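Local coordinates for replication initiator protein (PDB 4PTA), which probably starts replication of a staphylococcal multiresistance plasmid by assembling on its origin DNA, at residues 119-122 / 123-127. Numbering follows the deposited sequence.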
# COMPACT_ATOMS: atom_id res chain seq x y z
N ASP A 119 16.33 -3.06 -15.07
CA ASP A 119 14.98 -2.81 -14.59
C ASP A 119 15.01 -1.70 -13.55
O ASP A 119 14.26 -0.73 -13.63
CB ASP A 119 14.36 -4.07 -14.01
CG ASP A 119 14.01 -5.10 -15.06
OD1 ASP A 119 13.51 -4.69 -16.13
OD2 ASP A 119 14.23 -6.30 -14.83
N ILE A 120 15.89 -1.86 -12.56
CA ILE A 120 16.08 -0.85 -11.54
C ILE A 120 16.34 0.52 -12.17
O ILE A 120 15.60 1.48 -11.91
CB ILE A 120 17.23 -1.24 -10.58
CG1 ILE A 120 16.85 -2.50 -9.80
CG2 ILE A 120 17.56 -0.09 -9.64
CD1 ILE A 120 18.00 -3.15 -9.05
N TYR A 121 17.37 0.61 -13.00
CA TYR A 121 17.70 1.85 -13.69
C TYR A 121 16.49 2.43 -14.41
O TYR A 121 16.15 3.61 -14.23
CB TYR A 121 18.85 1.62 -14.68
CG TYR A 121 19.12 2.79 -15.59
CD1 TYR A 121 19.60 3.99 -15.09
CD2 TYR A 121 18.90 2.70 -16.96
CE1 TYR A 121 19.86 5.07 -15.92
CE2 TYR A 121 19.15 3.77 -17.80
CZ TYR A 121 19.63 4.95 -17.27
OH TYR A 121 19.88 6.02 -18.10
N GLU A 122 15.85 1.61 -15.23
CA GLU A 122 14.64 2.00 -15.95
C GLU A 122 13.51 2.44 -15.02
O GLU A 122 12.89 3.48 -15.23
CB GLU A 122 14.17 0.86 -16.85
CG GLU A 122 14.89 0.80 -18.17
CD GLU A 122 14.77 2.10 -18.94
OE1 GLU A 122 13.63 2.55 -19.19
OE2 GLU A 122 15.82 2.69 -19.28
N ILE A 123 13.26 1.64 -13.98
CA ILE A 123 12.20 1.95 -13.03
C ILE A 123 12.44 3.30 -12.34
O ILE A 123 11.49 4.00 -12.00
CB ILE A 123 12.01 0.83 -11.99
CG1 ILE A 123 11.46 -0.43 -12.66
CG2 ILE A 123 11.06 1.28 -10.88
CD1 ILE A 123 11.30 -1.61 -11.72
N ASP A 124 13.71 3.65 -12.15
CA ASP A 124 14.05 4.97 -11.62
C ASP A 124 13.67 6.05 -12.62
O ASP A 124 13.04 7.05 -12.26
CB ASP A 124 15.54 5.07 -11.30
CG ASP A 124 15.95 4.22 -10.12
OD1 ASP A 124 15.57 4.56 -8.98
OD2 ASP A 124 16.67 3.21 -10.33
N LYS A 125 14.06 5.86 -13.87
CA LYS A 125 13.77 6.83 -14.91
C LYS A 125 12.25 6.99 -15.07
O LYS A 125 11.76 8.10 -15.30
CB LYS A 125 14.43 6.43 -16.23
CG LYS A 125 15.14 7.56 -16.96
CD LYS A 125 16.52 7.88 -16.36
CE LYS A 125 16.43 8.55 -15.00
NZ LYS A 125 15.59 9.78 -15.03
N ALA A 126 11.53 5.88 -14.93
CA ALA A 126 10.08 5.87 -15.08
C ALA A 126 9.37 6.54 -13.91
O ALA A 126 8.23 6.99 -14.05
CB ALA A 126 9.58 4.45 -15.27
N GLU A 127 10.03 6.60 -12.76
CA GLU A 127 9.42 7.17 -11.56
C GLU A 127 9.83 8.61 -11.31
O GLU A 127 9.38 9.23 -10.35
CB GLU A 127 9.78 6.34 -10.32
CG GLU A 127 9.08 5.00 -10.21
CD GLU A 127 9.49 4.25 -8.96
OE1 GLU A 127 10.43 4.71 -8.28
OE2 GLU A 127 8.87 3.21 -8.65
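The backbone N of I123 gives its hydrogen to D119 O at 2.6 Å, nearly straight (N-H...O 164°), in the i to i+4 series of the last alpha-helix of the chain, 117-127. CG1 of I123, beside its own backbone N, lies close to that same oxygen. OD2 of D119 accepts hydrogen bonds from N26 ND2 and from the backbone N of T116, joining this turn to N26 and to the residue just before the helix. One residue on, I120 O takes the backbone N of D124 at 2.9 Å. With CG beside the backbone N (chi1 -70°), the carboxylate of D124 is turned back toward the I120 carbonyl, while its OD1 is hydrogen-bonded to the hydroxyl of Y12 from the second subunit. I120 and D124 run side by side in the same direction, CG2 of the isoleucine lying 3.5 Å from OD2 of the aspartate, and Y12 of the second subunit packs on I120 and I123 as well. This flank of the helix therefore faces the other copy of the protein. The next two i to i+4 bonds are K125 N to Y121 O, 3.1 Å, with the donor tilted 16° from the carbonyl plane, and A126 N to E122 O, 2.8 Å. On the exposed side the lysine chain, bent at chi2, chi3 and chi4, passes the Y121 ring obliquely, its CD 4.2 Å from the tyrosine OH.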